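Local coordinates for protein dihydrofolate reductase (Schistosoma mansoni, PDB 3VCO) that catalyses the NADPH-dependent reduction of 7,8-dihydrofolate to tetrahydrofolate, supplying folate cofactors for thymidylate, purine and glycine synthesis, at residues V25-K37 against C161-L173. Sequence-based numbering, arbitrary orientation.
Sequences VVVAVSENWGIGK and CDTYFPKVDWDKL
W33 lies between two residues: the indole of W170 covers one face of its ring, and V29 CG2 rests toward the rim of the other. The five-membered rings of W33 and W170 stack face to face, with centroids 3.7 Å apart and planes at 24°; W170 NE1 sits over the centre of the W33 indole, 3.1 Å from W33 CE2. At the in-plane edge of W33 comes F165, whose CD2 is 3.3 Å from W33 CE3; their planes meet at 43°, neither stacked nor perpendicular. The F165 ring has P166 CD over one face and V25 CG1 and I35 CG1 at its edge, while V27 CG2 approaches CD1 obliquely at 3.8 Å. With CG anti to the backbone N (chi1 -163°), F165 reaches these strand valines; Y137 and L141 of helix 134-142 adjoin it too. N32 O lies at the in-plane edge of Y164, 3.4 Å from CD1.

Two backbone hydrogen bonds fix the register: F165 N to W33 O, 2.9 Å, and I35 N to T163 O, 2.8 Å. They flank G34, which forms a single beta bridge with Y164. The contact thus joins the end of strand 23-29 of the dihydrofolate reductase sheet, and the turn and loop after it, to the loop 161-173, which leads from strand 148-156 to strand 174-175. W33, F165 and W170 form an aromatic cluster here; by similarity, A28 and G34 to K37 belong to the NADP(+) site.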
ATOM      1  N   VAL A  25       0.337   1.277  -5.484  1.00 25.75           N
ATOM      2  CA  VAL A  25       1.322   1.191  -4.451  1.00 25.95           C
ATOM      3  C   VAL A  25       0.926   2.220  -3.400  1.00 24.77           C
ATOM      4  O   VAL A  25       0.665   3.376  -3.736  1.00 27.80           O
ATOM      5  CB  VAL A  25       2.680   1.527  -5.033  1.00 31.38           C
ATOM      6  CG1 VAL A  25       3.665   1.724  -3.933  1.00 36.05           C
ATOM      7  CG2 VAL A  25       3.113   0.396  -5.951  1.00 30.58           C
ATOM      8  N   VAL A  26       0.879   1.803  -2.135  1.00 21.44           N
ATOM      9  CA  VAL A  26       0.598   2.766  -1.057  1.00 24.10           C
ATOM     10  C   VAL A  26       1.827   2.794  -0.127  1.00 19.85           C
ATOM     11  O   VAL A  26       2.245   1.756   0.358  1.00 26.58           O
ATOM     12  CB  VAL A  26      -0.636   2.340  -0.231  1.00 30.98           C
ATOM     13  CG1 VAL A  26      -1.001   3.422   0.841  1.00 31.13           C
ATOM     14  CG2 VAL A  26      -1.806   2.106  -1.175  1.00 29.40           C
ATOM     15  N   VAL A  27       2.361   3.980   0.120  1.00 25.06           N
ATOM     16  CA  VAL A  27       3.597   4.096   0.880  1.00 26.33           C
ATOM     17  C   VAL A  27       3.681   5.484   1.523  1.00 27.51           C
ATOM     18  O   VAL A  27       3.113   6.467   0.989  1.00 29.81           O
ATOM     19  CB  VAL A  27       4.787   3.898  -0.095  1.00 28.39           C
ATOM     20  CG1 VAL A  27       4.766   4.980  -1.178  1.00 24.84           C
ATOM     21  CG2 VAL A  27       6.134   3.845   0.634  1.00 28.97           C
ATOM     22  N   ALA A  28       4.383   5.563   2.660  1.00 29.31           N
ATOM     23  CA  ALA A  28       4.711   6.828   3.311  1.00 36.02           C
ATOM     24  C   ALA A  28       6.198   7.026   3.129  1.00 33.06           C
ATOM     25  O   ALA A  28       6.984   6.103   3.346  1.00 32.34           O
ATOM     26  CB  ALA A  28       4.355   6.803   4.822  1.00 32.65           C
ATOM     27  N   VAL A  29       6.614   8.215   2.701  1.00 33.99           N
ATOM     28  CA  VAL A  29       8.037   8.443   2.464  1.00 35.21           C
ATOM     29  C   VAL A  29       8.527   9.753   3.096  1.00 32.67           C
ATOM     30  O   VAL A  29       7.781  10.726   3.164  1.00 39.47           O
ATOM     31  CB  VAL A  29       8.401   8.412   0.966  1.00 40.70           C
ATOM     32  CG1 VAL A  29       8.002   7.084   0.365  1.00 34.94           C
ATOM     33  CG2 VAL A  29       7.756   9.605   0.182  1.00 33.63           C
ATOM     34  N   SER A  30       9.748   9.744   3.609  1.00 33.16           N
ATOM     35  CA  SER A  30      10.389  10.965   4.070  1.00 36.59           C
ATOM     36  C   SER A  30      10.953  11.821   2.905  1.00 37.71           C
ATOM     37  O   SER A  30      10.847  11.467   1.722  1.00 38.99           O
ATOM     38  CB  SER A  30      11.540  10.605   5.021  1.00 40.88           C
ATOM     39  OG  SER A  30      12.504   9.825   4.339  1.00 53.68           O
ATOM     40  N   GLU A  31      11.577  12.937   3.266  1.00 40.85           N
ATOM     41  CA  GLU A  31      12.180  13.868   2.313  1.00 41.97           C
ATOM     42  C   GLU A  31      13.038  13.264   1.207  1.00 56.74           C
ATOM     43  O   GLU A  31      13.041  13.762   0.082  1.00 60.79           O
ATOM     44  CB  GLU A  31      12.971  14.937   3.051  1.00 46.93           C
ATOM     45  CG  GLU A  31      14.093  14.441   3.967  1.00 55.69           C
ATOM     46  CD  GLU A  31      13.634  14.078   5.374  1.00 53.38           C
ATOM     47  OE1 GLU A  31      12.391  13.925   5.624  1.00 49.62           O
ATOM     48  OE2 GLU A  31      14.536  13.902   6.216  1.00 56.26           O
ATOM     49  N   ASN A  32      13.755  12.192   1.521  1.00 58.00           N
ATOM     50  CA  ASN A  32      14.540  11.492   0.505  1.00 56.84           C
ATOM     51  C   ASN A  32      13.989  10.164   0.038  1.00 51.81           C
ATOM     52  O   ASN A  32      14.746   9.255  -0.282  1.00 57.44           O
ATOM     53  CB  ASN A  32      15.928  11.264   1.033  1.00 57.07           C
ATOM     54  CG  ASN A  32      16.641  12.536   1.219  1.00 57.18           C
ATOM     55  OD1 ASN A  32      16.262  13.548   0.619  1.00 55.42           O
ATOM     56  ND2 ASN A  32      17.662  12.527   2.046  1.00 56.68           N
ATOM     57  N   TRP A  33      12.672  10.085  -0.042  1.00 42.87           N
ATOM     58  CA  TRP A  33      11.949   8.824  -0.170  1.00 48.70           C
ATOM     59  C   TRP A  33      12.565   7.658   0.648  1.00 54.25           C
ATOM     60  O   TRP A  33      12.669   6.534   0.154  1.00 56.46           O
ATOM     61  CB  TRP A  33      11.683   8.453  -1.652  1.00 57.80           C
ATOM     62  CG  TRP A  33      10.710   9.396  -2.402  1.00 55.95           C
ATOM     63  CD1 TRP A  33      10.853  10.763  -2.601  1.00 64.23           C
ATOM     64  CD2 TRP A  33       9.493   9.030  -3.080  1.00 55.08           C
ATOM     65  NE1 TRP A  33       9.796  11.248  -3.338  1.00 62.66           N
ATOM     66  CE2 TRP A  33       8.946  10.203  -3.641  1.00 57.58           C
ATOM     67  CE3 TRP A  33       8.807   7.824  -3.259  1.00 53.33           C
ATOM     68  CZ2 TRP A  33       7.744  10.195  -4.374  1.00 46.58           C
ATOM     69  CZ3 TRP A  33       7.601   7.833  -3.984  1.00 49.53           C
ATOM     70  CH2 TRP A  33       7.095   9.009  -4.519  1.00 43.95           C
ATOM     71  N   GLY A  34      12.975   7.941   1.890  1.00 43.48           N
ATOM     72  CA  GLY A  34      13.094   6.903   2.909  1.00 38.26           C
ATOM     73  C   GLY A  34      11.690   6.352   3.247  1.00 34.92           C
ATOM     74  O   GLY A  34      10.712   7.105   3.321  1.00 36.43           O
ATOM     75  N   ILE A  35      11.570   5.045   3.433  1.00 34.51           N
ATOM     76  CA  ILE A  35      10.241   4.444   3.683  1.00 37.94           C
ATOM     77  C   ILE A  35       9.742   4.669   5.134  1.00 54.12           C
ATOM     78  O   ILE A  35      10.451   4.346   6.092  1.00 52.70           O
ATOM     79  CB  ILE A  35      10.208   2.921   3.350  1.00 51.01           C
ATOM     80  CG1 ILE A  35      10.528   2.679   1.881  1.00 44.17           C
ATOM     81  CG2 ILE A  35       8.846   2.318   3.696  1.00 51.56           C
ATOM     82  CD1 ILE A  35      10.561   1.225   1.503  1.00 41.91           C
ATOM     83  N   GLY A  36       8.524   5.216   5.259  1.00 54.00           N
ATOM     84  CA  GLY A  36       7.872   5.459   6.533  1.00 47.15           C
ATOM     85  C   GLY A  36       7.401   4.188   7.222  1.00 47.63           C
ATOM     86  O   GLY A  36       6.230   3.785   7.087  1.00 46.42           O
ATOM     87  N   LYS A  37       8.328   3.554   7.949  1.00 45.16           N
ATOM     88  CA  LYS A  37       8.072   2.327   8.690  1.00 47.48           C
ATOM     89  C   LYS A  37       8.935   2.332   9.957  1.00 61.83           C
ATOM     90  O   LYS A  37       9.796   3.203  10.130  1.00 65.73           O
ATOM     91  CB  LYS A  37       8.420   1.117   7.826  1.00 47.35           C
ATOM     92  CG  LYS A  37       9.912   0.854   7.776  1.00 56.58           C
ATOM     93  CD  LYS A  37      10.257  -0.347   6.945  1.00 55.56           C
ATOM     94  CE  LYS A  37      11.735  -0.615   6.995  1.00 50.09           C
ATOM     95  NZ  LYS A  37      12.149  -1.377   8.199  1.00 55.28           N
ATOM     96  N   CYS A 161      14.323   8.038   8.352  1.00 76.90           N
ATOM     97  CA  CYS A 161      13.851   6.793   7.746  1.00 73.71           C
ATOM     98  C   CYS A 161      14.946   6.248   6.841  1.00 83.66           C
ATOM     99  O   CYS A 161      15.231   6.826   5.788  1.00 88.71           O
ATOM    100  CB  CYS A 161      12.538   7.018   6.971  1.00 51.44           C
ATOM    101  SG  CYS A 161      11.131   6.989   8.106  1.00 71.62           S
ATOM    102  N   ASP A 162      15.563   5.144   7.259  1.00 82.64           N
ATOM    103  CA  ASP A 162      16.789   4.654   6.619  1.00 80.05           C
ATOM    104  C   ASP A 162      16.682   3.395   5.727  1.00 72.15           C
ATOM    105  O   ASP A 162      17.700   2.905   5.253  1.00 76.79           O
ATOM    106  CB  ASP A 162      17.891   4.465   7.668  1.00 93.03           C
ATOM    107  CG  ASP A 162      17.406   3.695   8.880  1.00 97.69           C
ATOM    108  OD1 ASP A 162      17.934   3.934   9.993  1.00 97.32           O
ATOM    109  OD2 ASP A 162      16.479   2.862   8.712  1.00 95.65           O
ATOM    110  N   THR A 163      15.483   2.862   5.508  1.00 56.96           N
ATOM    111  CA  THR A 163      15.269   1.911   4.410  1.00 50.02           C
ATOM    112  C   THR A 163      14.722   2.787   3.306  1.00 52.96           C
ATOM    113  O   THR A 163      13.973   3.712   3.599  1.00 57.64           O
ATOM    114  CB  THR A 163      14.229   0.783   4.786  1.00 48.57           C
ATOM    115  OG1 THR A 163      14.878  -0.239   5.563  1.00 63.19           O
ATOM    116  CG2 THR A 163      13.604   0.137   3.552  1.00 51.38           C
ATOM    117  N   TYR A 164      15.097   2.537   2.053  1.00 50.50           N
ATOM    118  CA  TYR A 164      14.649   3.415   0.968  1.00 43.27           C
ATOM    119  C   TYR A 164      13.666   2.821   0.017  1.00 44.76           C
ATOM    120  O   TYR A 164      13.704   1.644  -0.281  1.00 51.74           O
ATOM    121  CB  TYR A 164      15.820   4.049   0.213  1.00 46.09           C
ATOM    122  CG  TYR A 164      16.518   5.086   1.080  1.00 51.51           C
ATOM    123  CD1 TYR A 164      16.158   6.439   1.014  1.00 44.75           C
ATOM    124  CD2 TYR A 164      17.513   4.720   1.980  1.00 59.90           C
ATOM    125  CE1 TYR A 164      16.769   7.399   1.823  1.00 45.68           C
ATOM    126  CE2 TYR A 164      18.139   5.680   2.799  1.00 66.87           C
ATOM    127  CZ  TYR A 164      17.753   7.008   2.711  1.00 68.75           C
ATOM    128  OH  TYR A 164      18.360   7.956   3.501  1.00 79.57           O
ATOM    129  N   PHE A 165      12.763   3.668  -0.444  1.00 34.24           N
ATOM    130  CA  PHE A 165      11.866   3.329  -1.521  1.00 34.83           C
ATOM    131  C   PHE A 165      12.677   3.090  -2.794  1.00 39.85           C
ATOM    132  O   PHE A 165      13.724   3.693  -3.006  1.00 47.21           O
ATOM    133  CB  PHE A 165      10.860   4.453  -1.710  1.00 38.95           C
ATOM    134  CG  PHE A 165       9.651   4.061  -2.516  1.00 36.82           C
ATOM    135  CD1 PHE A 165       8.725   3.148  -2.009  1.00 30.98           C
ATOM    136  CD2 PHE A 165       9.450   4.590  -3.796  1.00 36.09           C
ATOM    137  CE1 PHE A 165       7.589   2.783  -2.763  1.00 30.22           C
ATOM    138  CE2 PHE A 165       8.329   4.218  -4.550  1.00 31.72           C
ATOM    139  CZ  PHE A 165       7.426   3.301  -4.047  1.00 31.87           C
ATOM    140  N   PRO A 166      12.210   2.160  -3.636  1.00 42.74           N
ATOM    141  CA  PRO A 166      12.892   1.826  -4.899  1.00 44.27           C
ATOM    142  C   PRO A 166      13.042   3.074  -5.747  1.00 44.14           C
ATOM    143  O   PRO A 166      12.295   4.012  -5.535  1.00 44.62           O
ATOM    144  CB  PRO A 166      11.930   0.826  -5.563  1.00 42.79           C
ATOM    145  CG  PRO A 166      11.270   0.153  -4.421  1.00 43.53           C
ATOM    146  CD  PRO A 166      11.146   1.197  -3.299  1.00 34.09           C
ATOM    147  N   LYS A 167      14.023   3.118  -6.644  1.00 50.49           N
ATOM    148  CA  LYS A 167      14.198   4.289  -7.500  1.00 49.49           C
ATOM    149  C   LYS A 167      12.972   4.542  -8.381  1.00 52.28           C
ATOM    150  O   LYS A 167      12.406   3.623  -8.971  1.00 50.88           O
ATOM    151  CB  LYS A 167      15.454   4.172  -8.375  1.00 61.48           C
ATOM    152  CG  LYS A 167      16.698   3.672  -7.654  1.00 74.27           C
ATOM    153  CD  LYS A 167      16.990   4.443  -6.371  1.00 80.05           C
ATOM    154  CE  LYS A 167      18.368   4.045  -5.838  1.00 88.17           C
ATOM    155  NZ  LYS A 167      18.590   2.566  -5.919  1.00 88.46           N
ATOM    156  N   VAL A 168      12.549   5.800  -8.429  1.00 50.45           N
ATOM    157  CA  VAL A 168      11.477   6.247  -9.314  1.00 43.91           C
ATOM    158  C   VAL A 168      12.017   7.556  -9.882  1.00 45.60           C
ATOM    159  O   VAL A 168      12.755   8.264  -9.179  1.00 48.17           O
ATOM    160  CB  VAL A 168      10.198   6.594  -8.528  1.00 46.93           C
ATOM    161  CG1 VAL A 168       9.058   6.855  -9.483  1.00 46.57           C
ATOM    162  CG2 VAL A 168       9.827   5.489  -7.566  1.00 50.18           C
ATOM    163  N   ASP A 169      11.677   7.899 -11.124  1.00 43.64           N
ATOM    164  CA  ASP A 169      11.982   9.266 -11.592  1.00 56.52           C
ATOM    165  C   ASP A 169      10.792  10.199 -11.311  1.00 55.55           C
ATOM    166  O   ASP A 169       9.843  10.300 -12.121  1.00 47.08           O
ATOM    167  CB  ASP A 169      12.440   9.302 -13.055  1.00 72.28           C
ATOM    168  CG  ASP A 169      11.618   8.407 -13.950  1.00 85.88           C
ATOM    169  OD1 ASP A 169      11.748   8.548 -15.189  1.00 90.18           O
ATOM    170  OD2 ASP A 169      10.848   7.566 -13.421  1.00 88.56           O
ATOM    171  N   TRP A 170      10.827  10.838 -10.135  1.00 53.04           N
ATOM    172  CA  TRP A 170       9.671  11.594  -9.643  1.00 53.49           C
ATOM    173  C   TRP A 170       9.370  12.773 -10.546  1.00 61.49           C
ATOM    174  O   TRP A 170       8.234  13.253 -10.584  1.00 61.63           O
ATOM    175  CB  TRP A 170       9.891  12.137  -8.238  1.00 60.14           C
ATOM    176  CG  TRP A 170      10.577  11.232  -7.294  1.00 63.29           C
ATOM    177  CD1 TRP A 170      10.066  10.114  -6.710  1.00 57.58           C
ATOM    178  CD2 TRP A 170      11.895  11.403  -6.769  1.00 72.35           C
ATOM    179  NE1 TRP A 170      11.002   9.560  -5.868  1.00 62.01           N
ATOM    180  CE2 TRP A 170      12.132  10.336  -5.884  1.00 73.08           C
ATOM    181  CE3 TRP A 170      12.907  12.354  -6.972  1.00 87.12           C
ATOM    182  CZ2 TRP A 170      13.345  10.185  -5.198  1.00 84.34           C
ATOM    183  CZ3 TRP A 170      14.116  12.211  -6.292  1.00 91.61           C
ATOM    184  CH2 TRP A 170      14.283  11.174  -5.353  0.50 91.19           C
ATOM    185  N   ASP A 171      10.406  13.244 -11.247  1.00 60.87           N
ATOM    186  CA  ASP A 171      10.269  14.347 -12.188  1.00 69.06           C
ATOM    187  C   ASP A 171       9.252  14.015 -13.285  1.00 70.87           C
ATOM    188  O   ASP A 171       8.575  14.903 -13.811  1.00 74.69           O
ATOM    189  CB  ASP A 171      11.627  14.732 -12.790  1.00 79.62           C
ATOM    190  CG  ASP A 171      12.441  13.530 -13.236  1.00 82.51           C
ATOM    191  OD1 ASP A 171      12.509  12.549 -12.467  1.00 82.80           O
ATOM    192  OD2 ASP A 171      13.022  13.572 -14.347  1.00 82.04           O
ATOM    193  N   LYS A 172       9.133  12.730 -13.611  1.00 62.01           N
ATOM    194  CA  LYS A 172       8.218  12.290 -14.656  1.00 59.48           C
ATOM    195  C   LYS A 172       6.877  11.774 -14.121  1.00 55.11           C
ATOM    196  O   LYS A 172       5.964  11.503 -14.897  1.00 59.67           O
ATOM    197  CB  LYS A 172       8.905  11.249 -15.532  1.00 61.05           C
ATOM    198  CG  LYS A 172      10.142  11.832 -16.249  1.00 71.70           C
ATOM    199  CD  LYS A 172      10.814  10.815 -17.163  1.00 77.20           C
ATOM    200  CE  LYS A 172      12.153  11.321 -17.669  1.00 84.75           C
ATOM    201  NZ  LYS A 172      13.074  11.649 -16.539  1.00 87.70           N
ATOM    202  N   LEU A 173       6.759  11.639 -12.801  1.00 48.32           N
ATOM    203  CA  LEU A 173       5.493  11.216 -12.204  1.00 47.28           C
ATOM    204  C   LEU A 173       4.396  12.206 -12.585  1.00 46.79           C
ATOM    205  O   LEU A 173       4.611  13.422 -12.626  1.00 49.27           O
ATOM    206  CB  LEU A 173       5.594  11.117 -10.688  1.00 46.71           C
ATOM    207  CG  LEU A 173       6.440   9.996 -10.066  1.00 49.47           C
ATOM    208  CD1 LEU A 173       6.478  10.148  -8.557  1.00 45.98           C
ATOM    209  CD2 LEU A 173       5.972   8.610 -10.433  1.00 45.27           C
TER
HETATM  210  O   HOH W   1      12.445   3.089   6.618  1.00 47.32           O